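Local coordinates for putative uncharacterized protein PH1780 (Pyrococcus horikoshii, PDB 2YZQ) that binds S-adenosylmethionine through its CBS domains and may act as a sensor of it, though its cellular role is unknown, at residues 83-86 / 87-90; 105-108 / 109-113; 75-78 / 79-83; 270-273 / 274-277; 118-121 / 122-125. One frame throughout, in Å; residues are numbered along the deposited sequence.

How the contacts relate
Contacts 3 and 1 follow each other along helix 79-89 and share A83, the first opening the helix and the second lying in its later part. Contact 2, where strand 103-108 turns into helix 109-117, lies against them: M86 CE is 3.4 Å from L107 O. Contact 4 belongs to another CBS domain and packs on both helices, with L87 CD2 3.6 Å from F271 CE2 and I113 CD1 3.6 Å from L273 CD1. Contact 5, in the loop after helix 109-117, packs Y123 against V276 and L277 of contact 4. S-adenosylmethionine is nearest contact 4, the side chain of D270 being about 8 Å from it; contacts 1, 3 and 5 lie away from the site.

Contact 1: residues 83-86 / 87-90; sequences AKLM and LEYD
L85 and Y89, one helical turn apart, run side by side in the same direction, and the branch of L85 that does the touching is CD2, 3.5 Å from Y89 CE2. L85 has CG anti to its carbonyl carbon (chi1 -75°), which sends the isobutyl group along the helix surface to the ring. The same CD2 is 3.4 Å from E88 OE1, while E88 CG lies over one face of the tyrosine near its rim. The backbone also joins the two residues, Y89 N donating to L85 O at 3.0 Å. With an alanine in place of Y89, L85 CD2 is likely to lose its ring neighbour and a gap to open beside P71, which both side chains touch. L87 looks to another side. Its N donates to A83 O at 3.0 Å, and its CG sits 3.3 Å from that same oxygen, where the branched side chain probably helps to shield the bond from water; farther out, leucine gives F271 an apolar surface to pack on. M86, long and unbranched, is extended beyond CG (chi2 179°) and carries its sulfur inward against V109, with L274 and I112 also touching the side chain; a flexible thioether suits such a meeting of several apolar surfaces. E88 N to K84 O, 2.9 Å, continues the pattern of bonds four residues back. At D90 phi turns positive and the helical conformation is left. This is the C-terminal part of the crossover helix in the beta-alpha-beta unit formed by strand 72-74, helix 79-89 and strand 93-97 of a CBS domain.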
loop_
_atom_site.group_PDB
_atom_site.type_symbol
_atom_site.label_atom_id
_atom_site.label_comp_id
_atom_site.label_asym_id
_atom_site.label_seq_id
_atom_site.Cartn_x
_atom_site.Cartn_y
_atom_site.Cartn_z
ATOM N N ALA A 83 3.700 -13.071 1.966
ATOM C CA ALA A 83 2.537 -12.318 2.423
ATOM C C ALA A 83 2.441 -12.375 3.948
ATOM O O ALA A 83 2.158 -11.366 4.596
ATOM C CB ALA A 83 1.263 -12.876 1.792
ATOM N N LYS A 84 2.681 -13.556 4.512
ATOM C CA LYS A 84 2.627 -13.740 5.961
ATOM C C LYS A 84 3.636 -12.843 6.670
ATOM O O LYS A 84 3.346 -12.276 7.722
ATOM C CB LYS A 84 2.901 -15.202 6.324
ATOM C CG LYS A 84 1.744 -16.147 6.041
ATOM C CD LYS A 84 2.110 -17.591 6.368
ATOM C CE LYS A 84 2.551 -17.747 7.818
ATOM N NZ LYS A 84 1.490 -17.334 8.782
ATOM N N LEU A 85 4.826 -12.716 6.095
ATOM C CA LEU A 85 5.855 -11.875 6.690
ATOM C C LEU A 85 5.464 -10.404 6.615
ATOM O O LEU A 85 5.675 -9.650 7.563
ATOM C CB LEU A 85 7.198 -12.097 5.988
ATOM C CG LEU A 85 7.911 -13.409 6.329
ATOM C CD1 LEU A 85 9.120 -13.601 5.425
ATOM C CD2 LEU A 85 8.333 -13.387 7.786
ATOM N N MET A 86 4.887 -9.996 5.492
ATOM C CA MET A 86 4.471 -8.608 5.334
ATOM C C MET A 86 3.423 -8.258 6.384
ATOM O O MET A 86 3.459 -7.179 6.971
ATOM C CB MET A 86 3.893 -8.378 3.941
ATOM C CG MET A 86 4.910 -8.536 2.826
ATOM S SD MET A 86 4.137 -8.276 1.220
ATOM C CE MET A 86 5.569 -8.316 0.134
ATOM N N LEU A 87 2.492 -9.181 6.610
ATOM C CA LEU A 87 1.429 -8.974 7.588
ATOM C C LEU A 87 1.977 -8.999 9.012
ATOM O O LEU A 87 1.496 -8.275 9.883
ATOM C CB LEU A 87 0.352 -10.049 7.432
ATOM C CG LEU A 87 -0.470 -9.989 6.141
ATOM C CD1 LEU A 87 -1.287 -11.264 5.980
ATOM C CD2 LEU A 87 -1.368 -8.762 6.174
ATOM N N GLU A 88 2.986 -9.831 9.238
ATOM C CA GLU A 88 3.600 -9.957 10.557
ATOM C C GLU A 88 4.363 -8.708 10.989
ATOM O O GLU A 88 4.282 -8.291 12.146
ATOM C CB GLU A 88 4.541 -11.165 10.579
ATOM C CG GLU A 88 5.388 -11.276 11.839
ATOM C CD GLU A 88 6.285 -12.496 11.833
ATOM O OE1 GLU A 88 7.011 -12.696 10.836
ATOM O OE2 GLU A 88 6.272 -13.255 12.826
ATOM N N TYR A 89 5.103 -8.108 10.063
ATOM C CA TYR A 89 5.884 -6.919 10.378
ATOM C C TYR A 89 5.186 -5.637 9.944
ATOM O O TYR A 89 5.727 -4.545 10.111
ATOM C CB TYR A 89 7.257 -7.004 9.706
ATOM C CG TYR A 89 7.990 -8.293 9.999
ATOM C CD1 TYR A 89 8.274 -8.675 11.310
ATOM C CD2 TYR A 89 8.388 -9.139 8.967
ATOM C CE1 TYR A 89 8.933 -9.870 11.584
ATOM C CE2 TYR A 89 9.048 -10.335 9.230
ATOM C CZ TYR A 89 9.317 -10.695 10.539
ATOM O OH TYR A 89 9.972 -11.876 10.802
ATOM N N ASP A 90 3.980 -5.773 9.402
ATOM C CA ASP A 90 3.225 -4.621 8.926
ATOM C C ASP A 90 4.159 -3.777 8.068
ATOM O O ASP A 90 4.249 -2.560 8.222
ATOM C CB ASP A 90 2.686 -3.804 10.106
ATOM C CG ASP A 90 1.766 -2.677 9.667
ATOM O OD1 ASP A 90 0.927 -2.907 8.769
ATOM O OD2 ASP A 90 1.873 -1.564 10.227
#

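Contact 2: residues 105-108 / 109-113; sequences GILT and VGDII
The backbone N of T108 donates to D111 OD2 at 2.9 Å with an N-H...O angle of 159°, meeting the oxygen on its anti side and well out of the carboxylate plane. The favour is returned: D111 N donates to T108 OG1 at 3.0 Å. For this T108 sets its hydroxyl between its own backbone N and carbonyl carbon (chi1 70°), over the first turn. The two reciprocal bonds make a capping box, T108 being the N-cap of helix 109-117, and they fix the point at which the end of strand 103-108, in a CBS domain, becomes a helix. Strand 105-108 and helix 109-113 run at 74° to each other. Threonine suits the place because its branched CB tolerates an extended backbone while its oxygen replaces a missing helical acceptor; aspartate offers a short carboxylate able to reach back three residues. I112 N closes the turn on T108 O at 3.2 Å. On the buried side, L107 CD1 lies 3.9 Å from D111 CB and 4.0 Å from I112 CG1, the leucine and isoleucine crossing at about a right angle, with A82 also against L107. D111 OD1 makes long, weak ion pairs with R114 and R115.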
loop_
_atom_site.group_PDB
_atom_site.type_symbol
_atom_site.label_atom_id
_atom_site.label_comp_id
_atom_site.label_asym_id
_atom_site.label_seq_id
_atom_site.Cartn_x
_atom_site.Cartn_y
_atom_site.Cartn_z
ATOM N N GLY A 105 16.460 -9.781 -5.297
ATOM C CA GLY A 105 15.189 -9.245 -5.740
ATOM C C GLY A 105 14.478 -8.520 -4.617
ATOM O O GLY A 105 14.908 -8.575 -3.468
ATOM N N ILE A 106 13.406 -7.819 -4.969
ATOM C CA ILE A 106 12.589 -7.096 -4.006
ATOM C C ILE A 106 11.139 -7.357 -4.392
ATOM O O ILE A 106 10.785 -7.327 -5.573
ATOM C CB ILE A 106 12.857 -5.574 -4.046
ATOM C CG1 ILE A 106 14.275 -5.275 -3.558
ATOM C CG2 ILE A 106 11.831 -4.840 -3.174
ATOM C CD1 ILE A 106 14.555 -5.731 -2.135
ATOM N N LEU A 107 10.306 -7.637 -3.399
ATOM C CA LEU A 107 8.897 -7.908 -3.650
ATOM C C LEU A 107 8.057 -6.979 -2.792
ATOM O O LEU A 107 8.170 -6.990 -1.570
ATOM C CB LEU A 107 8.569 -9.356 -3.300
ATOM C CG LEU A 107 7.097 -9.762 -3.396
ATOM C CD1 LEU A 107 6.655 -9.760 -4.856
ATOM C CD2 LEU A 107 6.908 -11.138 -2.784
ATOM N N THR A 108 7.219 -6.176 -3.435
ATOM C CA THR A 108 6.370 -5.240 -2.705
ATOM C C THR A 108 4.906 -5.638 -2.772
ATOM O O THR A 108 4.519 -6.512 -3.539
ATOM C CB THR A 108 6.469 -3.817 -3.278
ATOM O OG1 THR A 108 5.833 -3.773 -4.562
ATOM C CG2 THR A 108 7.921 -3.403 -3.426
ATOM N N VAL A 109 4.094 -4.982 -1.950
ATOM C CA VAL A 109 2.664 -5.238 -1.953
ATOM C C VAL A 109 2.156 -4.853 -3.338
ATOM O O VAL A 109 1.315 -5.543 -3.914
ATOM C CB VAL A 109 1.940 -4.383 -0.892
ATOM C CG1 VAL A 109 0.435 -4.495 -1.078
ATOM C CG2 VAL A 109 2.331 -4.849 0.498
ATOM N N GLY A 110 2.688 -3.754 -3.865
ATOM C CA GLY A 110 2.296 -3.290 -5.184
ATOM C C GLY A 110 2.537 -4.353 -6.242
ATOM O O GLY A 110 1.697 -4.570 -7.117
ATOM N N ASP A 111 3.684 -5.021 -6.161
ATOM C CA ASP A 111 4.011 -6.068 -7.123
ATOM C C ASP A 111 2.988 -7.192 -7.070
ATOM O O ASP A 111 2.569 -7.712 -8.102
ATOM C CB ASP A 111 5.393 -6.669 -6.847
ATOM C CG ASP A 111 6.522 -5.686 -7.062
ATOM O OD1 ASP A 111 6.442 -4.866 -8.000
ATOM O OD2 ASP A 111 7.507 -5.753 -6.295
ATOM N N ILE A 112 2.597 -7.579 -5.861
ATOM C CA ILE A 112 1.634 -8.656 -5.705
ATOM C C ILE A 112 0.291 -8.263 -6.315
ATOM O O ILE A 112 -0.344 -9.062 -6.988
ATOM C CB ILE A 112 1.471 -9.036 -4.218
ATOM C CG1 ILE A 112 2.796 -9.609 -3.700
ATOM C CG2 ILE A 112 0.341 -10.047 -4.053
ATOM C CD1 ILE A 112 2.779 -10.028 -2.250
ATOM N N ILE A 113 -0.125 -7.022 -6.098
ATOM C CA ILE A 113 -1.393 -6.550 -6.647
ATOM C C ILE A 113 -1.376 -6.489 -8.177
ATOM O O ILE A 113 -2.234 -7.074 -8.844
ATOM C CB ILE A 113 -1.737 -5.135 -6.123
ATOM C CG1 ILE A 113 -1.895 -5.163 -4.601
ATOM C CG2 ILE A 113 -3.001 -4.613 -6.808
ATOM C CD1 ILE A 113 -2.894 -6.168 -4.099
#

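Contact 3: residues 75-78 / 79-83; sequences ENDT and LKKAA
T78 holds OG1 between its backbone N and carbonyl carbon (chi1 61°), which directs the hydroxyl at the amide of K81, while K81 starts with CG anti to its own N (chi1 -178°), which carries its chain across D77. T78 is the N-cap of helix 79-89: K81 N donates to its OG1 at 3.1 Å, supplying an acceptor that the first turn of a helix otherwise lacks. Threonine suits this because its hydroxyl, one bond from CB, sits close enough to reach an amide three residues on. The carbonyl of the same residue adds weaker help, T78 O receiving A82 N at 3.4 Å and K81 N at 3.2 Å, both weak bonds. OG1 also rests 3.6 Å from K80 CB.

Inward, L79 packs against I6 and L107, and the small A82 lets V3 come close, so the capped end joins helix 3-6 to the sheet of this CBS domain. D77, whose OD2 accepts a hydrogen bond from K74 N, places a negative charge just before the helix start, where it is probably favoured by the positive end of the helix dipole. It forms no salt bridge with K81, the charged atoms OD2 and NZ being 5.2 Å apart. Instead the aliphatic part of the lysine crosses the carboxylate obliquely: K81 CD lies 3.6 Å from D77 CG, and CE is 3.7 Å from D77 OD2.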
loop_
_atom_site.group_PDB
_atom_site.type_symbol
_atom_site.label_atom_id
_atom_site.label_comp_id
_atom_site.label_asym_id
_atom_site.label_seq_id
_atom_site.Cartn_x
_atom_site.Cartn_y
_atom_site.Cartn_z
ATOM N N GLU A 75 13.795 -16.701 -3.391
ATOM C CA GLU A 75 12.969 -16.651 -4.595
ATOM C C GLU A 75 12.071 -17.860 -4.821
ATOM O O GLU A 75 11.048 -17.747 -5.490
ATOM C CB GLU A 75 13.830 -16.413 -5.848
ATOM C CG GLU A 75 14.663 -17.602 -6.306
ATOM C CD GLU A 75 15.192 -17.429 -7.721
ATOM O OE1 GLU A 75 16.024 -18.256 -8.155
ATOM O OE2 GLU A 75 14.772 -16.473 -8.404
ATOM N N ASN A 76 12.429 -19.010 -4.259
ATOM C CA ASN A 76 11.605 -20.194 -4.457
ATOM C C ASN A 76 10.555 -20.391 -3.371
ATOM O O ASN A 76 9.859 -21.409 -3.342
ATOM C CB ASN A 76 12.485 -21.440 -4.600
ATOM C CG ASN A 76 13.292 -21.430 -5.888
ATOM O OD1 ASN A 76 12.742 -21.255 -6.976
ATOM N ND2 ASN A 76 14.603 -21.618 -5.771
ATOM N N ASP A 77 10.444 -19.416 -2.475
ATOM C CA ASP A 77 9.432 -19.487 -1.431
ATOM C C ASP A 77 8.088 -19.146 -2.067
ATOM O O ASP A 77 8.027 -18.548 -3.145
ATOM C CB ASP A 77 9.731 -18.498 -0.297
ATOM C CG ASP A 77 10.840 -18.976 0.620
ATOM O OD1 ASP A 77 10.994 -20.206 0.775
ATOM O OD2 ASP A 77 11.546 -18.126 1.201
ATOM N N THR A 78 7.006 -19.531 -1.404
ATOM C CA THR A 78 5.676 -19.250 -1.927
ATOM C C THR A 78 5.300 -17.802 -1.649
ATOM O O THR A 78 5.867 -17.165 -0.760
ATOM C CB THR A 78 4.621 -20.138 -1.258
ATOM O OG1 THR A 78 4.613 -19.875 0.151
ATOM C CG2 THR A 78 4.929 -21.610 -1.499
ATOM N N LEU A 79 4.348 -17.276 -2.414
ATOM C CA LEU A 79 3.900 -15.907 -2.194
ATOM C C LEU A 79 3.218 -15.864 -0.836
ATOM O O LEU A 79 3.205 -14.832 -0.167
ATOM C CB LEU A 79 2.913 -15.465 -3.278
ATOM C CG LEU A 79 3.494 -15.119 -4.646
ATOM C CD1 LEU A 79 2.367 -14.707 -5.581
ATOM C CD2 LEU A 79 4.507 -13.991 -4.505
ATOM N N LYS A 80 2.652 -16.997 -0.435
ATOM C CA LYS A 80 1.976 -17.090 0.853
ATOM C C LYS A 80 2.952 -16.770 1.976
ATOM O O LYS A 80 2.618 -16.044 2.909
ATOM C CB LYS A 80 1.402 -18.493 1.062
ATOM C CG LYS A 80 0.787 -18.701 2.442
ATOM C CD LYS A 80 0.183 -20.088 2.590
ATOM C CE LYS A 80 -0.475 -20.256 3.952
ATOM N NZ LYS A 80 -1.152 -21.577 4.080
ATOM N N LYS A 81 4.161 -17.313 1.885
ATOM C CA LYS A 81 5.171 -17.068 2.909
ATOM C C LYS A 81 5.540 -15.589 2.984
ATOM O O LYS A 81 5.662 -15.030 4.072
ATOM C CB LYS A 81 6.421 -17.906 2.630
ATOM C CG LYS A 81 7.517 -17.752 3.672
ATOM C CD LYS A 81 8.659 -18.722 3.421
ATOM C CE LYS A 81 9.777 -18.515 4.427
ATOM N NZ LYS A 81 9.288 -18.632 5.828
ATOM N N ALA A 82 5.721 -14.959 1.826
ATOM C CA ALA A 82 6.074 -13.547 1.771
ATOM C C ALA A 82 4.929 -12.685 2.296
ATOM O O ALA A 82 5.152 -11.692 2.989
ATOM C CB ALA A 82 6.422 -13.147 0.337
ATOM N N ALA A 83 3.700 -13.071 1.966
ATOM C CA ALA A 83 2.537 -12.318 2.423
ATOM C C ALA A 83 2.441 -12.375 3.948
ATOM O O ALA A 83 2.158 -11.366 4.596
ATOM C CB ALA A 83 1.263 -12.876 1.792
#

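Contact 4: residues 270-273 / 274-277; sequences DFDL and LKVL
L274 reaches back over the turn that precedes it and lays a methyl on F271. Its CB lies 3.3 Å from F271 O and its CG 3.4 Å from the same oxygen, so the first two carbons rest on a backbone carbonyl; CG stands anti to the leucine's own carbonyl carbon (chi1 -62°), which lays the branch back over F271 O. At the tip the branches part. CD1 settles over one face of the phenylalanine ring in a CH-pi contact, 4.1 Å from the ring centroid and 28° off the normal, leaning towards F271 CD1. CD2 instead meets I112 of helix 109-117. A branched leucine suits the place, since each methyl has its own apolar partner, and the flat ring offers a broad face to the first of them.

The backbone is drawn together by bonds reaching three residues back, as in 3-10-type turns: L274 N to F271 O at 3.3 Å, K275 N to D272 O and V276 N to L273 O at 3.0 Å, each with the donor well above the carbonyl plane. K275 lies alongside D272, with CE 3.2 Å from D272 O. Its NZ stays 4.2 Å from D272 OD1, beyond a salt bridge, and finds Y131 O instead; D272 pairs with R269 and Q133. D270 forms a salt bridge with R92, tying this CBS domain to the one that carries helix 79-89. The polar ends therefore look to outside partners, while cohesion here comes from backbone bonds and apolar cover. Cover of F271 O by L274 would probably strengthen its bond by keeping water away.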
loop_
_atom_site.group_PDB
_atom_site.type_symbol
_atom_site.label_atom_id
_atom_site.label_comp_id
_atom_site.label_asym_id
_atom_site.label_seq_id
_atom_site.Cartn_x
_atom_site.Cartn_y
_atom_site.Cartn_z
ATOM N N ASP A 270 -4.710 -2.603 -0.378
ATOM C CA ASP A 270 -3.914 -3.612 -1.057
ATOM C C ASP A 270 -3.376 -4.585 -0.010
ATOM O O ASP A 270 -3.313 -5.793 -0.237
ATOM C CB ASP A 270 -2.758 -2.967 -1.857
ATOM C CG ASP A 270 -1.969 -1.915 -1.067
ATOM O OD1 ASP A 270 -2.098 -1.822 0.170
ATOM O OD2 ASP A 270 -1.179 -1.174 -1.704
ATOM N N PHE A 271 -3.026 -4.047 1.151
ATOM C CA PHE A 271 -2.488 -4.837 2.251
ATOM C C PHE A 271 -3.494 -5.884 2.733
ATOM O O PHE A 271 -3.112 -6.960 3.195
ATOM C CB PHE A 271 -2.115 -3.910 3.414
ATOM C CG PHE A 271 -1.027 -4.451 4.301
ATOM C CD1 PHE A 271 0.284 -4.529 3.840
ATOM C CD2 PHE A 271 -1.309 -4.875 5.595
ATOM C CE1 PHE A 271 1.303 -5.020 4.657
ATOM C CE2 PHE A 271 -0.295 -5.371 6.424
ATOM C CZ PHE A 271 1.013 -5.442 5.949
ATOM N N ASP A 272 -4.781 -5.571 2.620
ATOM C CA ASP A 272 -5.819 -6.497 3.060
ATOM C C ASP A 272 -5.930 -7.692 2.128
ATOM O O ASP A 272 -6.335 -8.778 2.538
ATOM C CB ASP A 272 -7.173 -5.785 3.145
ATOM C CG ASP A 272 -7.205 -4.728 4.229
ATOM O OD1 ASP A 272 -6.815 -5.050 5.366
ATOM O OD2 ASP A 272 -7.618 -3.582 3.948
ATOM N N LEU A 273 -5.579 -7.484 0.865
ATOM C CA LEU A 273 -5.646 -8.560 -0.112
ATOM C C LEU A 273 -4.604 -9.640 0.173
ATOM O O LEU A 273 -4.761 -10.783 -0.248
ATOM C CB LEU A 273 -5.474 -7.986 -1.522
ATOM C CG LEU A 273 -6.633 -7.079 -1.953
ATOM C CD1 LEU A 273 -6.375 -6.532 -3.350
ATOM C CD2 LEU A 273 -7.938 -7.862 -1.925
ATOM N N LEU A 274 -3.553 -9.284 0.910
ATOM C CA LEU A 274 -2.509 -10.250 1.251
ATOM C C LEU A 274 -3.094 -11.393 2.077
ATOM O O LEU A 274 -2.611 -12.521 2.031
ATOM C CB LEU A 274 -1.393 -9.573 2.048
ATOM C CG LEU A 274 -0.611 -8.455 1.354
ATOM C CD1 LEU A 274 0.382 -7.858 2.330
ATOM C CD2 LEU A 274 0.108 -9.002 0.125
ATOM N N LYS A 275 -4.147 -11.095 2.829
ATOM C CA LYS A 275 -4.778 -12.102 3.669
ATOM C C LYS A 275 -5.376 -13.244 2.852
ATOM O O LYS A 275 -5.585 -14.348 3.361
ATOM C CB LYS A 275 -5.854 -11.447 4.535
ATOM C CG LYS A 275 -5.311 -10.307 5.390
ATOM C CD LYS A 275 -6.380 -9.730 6.296
ATOM C CE LYS A 275 -7.521 -9.117 5.500
ATOM N NZ LYS A 275 -8.612 -8.677 6.417
ATOM N N VAL A 276 -5.660 -12.974 1.582
ATOM C CA VAL A 276 -6.219 -13.986 0.701
ATOM C C VAL A 276 -5.204 -15.112 0.489
ATOM O O VAL A 276 -5.575 -16.279 0.357
ATOM C CB VAL A 276 -6.585 -13.382 -0.669
ATOM C CG1 VAL A 276 -7.087 -14.470 -1.606
ATOM C CG2 VAL A 276 -7.637 -12.298 -0.484
ATOM N N LEU A 277 -3.925 -14.753 0.461
ATOM C CA LEU A 277 -2.854 -15.724 0.258
ATOM C C LEU A 277 -2.625 -16.642 1.456
ATOM O O LEU A 277 -1.985 -17.683 1.329
ATOM C CB LEU A 277 -1.550 -15.002 -0.087
ATOM C CG LEU A 277 -1.464 -14.428 -1.501
ATOM C CD1 LEU A 277 -0.279 -13.483 -1.615
ATOM C CD2 LEU A 277 -1.340 -15.571 -2.497
#

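Contact 5: residues 118-121 / 122-125; sequences AKSE and KYKG
E121 and K124 lie side by side and point the same way across a turn, while K122 curls back in another direction to reach S120. The backbone they decorate is a type I beta turn, E121 to K124, closed by K124 N donating to E121 O at 3.2 Å; it belongs to the loop that follows helix 109-117. S120 is placed just ahead of it. With OG anti to the backbone N (chi1 -176°), its hydroxyl accepts two bonds from one residue: K122 NZ at 2.6 Å, and K122 N at 3.3 Å, a weak bond with the spacing of an ST turn. The lysine can do this because its chain bends at both chi3 and chi4, folding the ammonium back over its own root, where it also makes a weak hydrogen bond to Y116 OH; a long flexible side chain suits such a fold-back. A valine in place of S120 is likely to leave the K122 ammonium with the weak bond to Y116 but without its close acceptor, and its chain freer to uncurl. S120 CB comes obliquely within 4.0 Å of Y123 CD2, and that tyrosine dips inward, its ring meeting F117 edge-to-face and its hydroxyl bonded to that of Y116. Y123 thus fastens the turn to helix 109-117 and to V276 and L277, while the charged residues stay on the surface. There K124, extended beyond CG, carries NZ to the syn side of E121 OE2 in a salt bridge of 3.0 Å. A water donates to E121 OE1 at 2.7 Å and accepts from K124 NZ at 2.9 Å.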
loop_
_atom_site.group_PDB
_atom_site.type_symbol
_atom_site.label_atom_id
_atom_site.label_comp_id
_atom_site.label_asym_id
_atom_site.label_seq_id
_atom_site.Cartn_x
_atom_site.Cartn_y
_atom_site.Cartn_z
ATOM N N ALA A 118 -4.041 -9.042 -10.052
ATOM C CA ALA A 118 -4.666 -8.446 -11.230
ATOM C C ALA A 118 -4.488 -9.253 -12.512
ATOM O O ALA A 118 -5.155 -8.979 -13.510
ATOM C CB ALA A 118 -4.133 -7.037 -11.441
ATOM N N LYS A 119 -3.606 -10.248 -12.486
ATOM C CA LYS A 119 -3.338 -11.053 -13.679
ATOM C C LYS A 119 -3.722 -12.526 -13.591
ATOM O O LYS A 119 -3.988 -13.164 -14.614
ATOM C CB LYS A 119 -1.855 -10.954 -14.048
ATOM C CG LYS A 119 -1.375 -9.549 -14.369
ATOM C CD LYS A 119 -2.074 -8.991 -15.593
ATOM C CE LYS A 119 -1.587 -7.590 -15.920
ATOM N NZ LYS A 119 -0.126 -7.559 -16.208
ATOM N N SER A 120 -3.749 -13.074 -12.383
ATOM C CA SER A 120 -4.082 -14.483 -12.217
ATOM C C SER A 120 -5.572 -14.758 -12.396
ATOM O O SER A 120 -6.412 -13.921 -12.071
ATOM C CB SER A 120 -3.625 -14.972 -10.842
ATOM O OG SER A 120 -3.848 -16.364 -10.700
ATOM N N GLU A 121 -5.892 -15.934 -12.925
ATOM C CA GLU A 121 -7.282 -16.322 -13.139
ATOM C C GLU A 121 -7.888 -16.847 -11.839
ATOM O O GLU A 121 -9.103 -16.807 -11.644
ATOM C CB GLU A 121 -7.367 -17.418 -14.208
ATOM C CG GLU A 121 -6.983 -16.976 -15.608
ATOM C CD GLU A 121 -7.990 -16.017 -16.210
ATOM O OE1 GLU A 121 -9.182 -16.379 -16.277
ATOM O OE2 GLU A 121 -7.589 -14.909 -16.620
ATOM N N LYS A 122 -7.023 -17.328 -10.954
ATOM C CA LYS A 122 -7.431 -17.900 -9.677
ATOM C C LYS A 122 -8.262 -17.003 -8.765
ATOM O O LYS A 122 -9.103 -17.496 -8.011
ATOM C CB LYS A 122 -6.196 -18.369 -8.900
ATOM C CG LYS A 122 -5.283 -19.304 -9.675
ATOM C CD LYS A 122 -4.224 -19.925 -8.769
ATOM C CE LYS A 122 -3.397 -18.864 -8.055
ATOM N NZ LYS A 122 -2.698 -17.964 -9.010
ATOM N N TYR A 123 -8.040 -15.695 -8.828
ATOM C CA TYR A 123 -8.768 -14.781 -7.953
ATOM C C TYR A 123 -10.012 -14.134 -8.528
ATOM O O TYR A 123 -10.610 -13.260 -7.894
ATOM C CB TYR A 123 -7.808 -13.721 -7.423
ATOM C CG TYR A 123 -6.655 -14.367 -6.710
ATOM C CD1 TYR A 123 -6.855 -15.048 -5.511
ATOM C CD2 TYR A 123 -5.385 -14.388 -7.279
ATOM C CE1 TYR A 123 -5.826 -15.742 -4.898
ATOM C CE2 TYR A 123 -4.348 -15.081 -6.674
ATOM C CZ TYR A 123 -4.574 -15.757 -5.484
ATOM O OH TYR A 123 -3.555 -16.458 -4.883
ATOM N N LYS A 124 -10.405 -14.558 -9.723
ATOM C CA LYS A 124 -11.615 -14.029 -10.333
ATOM C C LYS A 124 -12.779 -14.644 -9.572
ATOM O O LYS A 124 -13.903 -14.142 -9.608
ATOM C CB LYS A 124 -11.695 -14.417 -11.813
ATOM C CG LYS A 124 -10.696 -13.690 -12.697
ATOM C CD LYS A 124 -10.912 -14.018 -14.165
ATOM C CE LYS A 124 -10.015 -13.174 -15.051
ATOM N NZ LYS A 124 -10.242 -13.457 -16.495
ATOM N N GLY A 125 -12.491 -15.737 -8.870
ATOM C CA GLY A 125 -13.518 -16.415 -8.103
ATOM C C GLY A 125 -13.333 -16.313 -6.599
ATOM O O GLY A 125 -13.399 -17.318 -5.890
HETATM O O HOH W 1 -10.716 -15.589 -18.412
#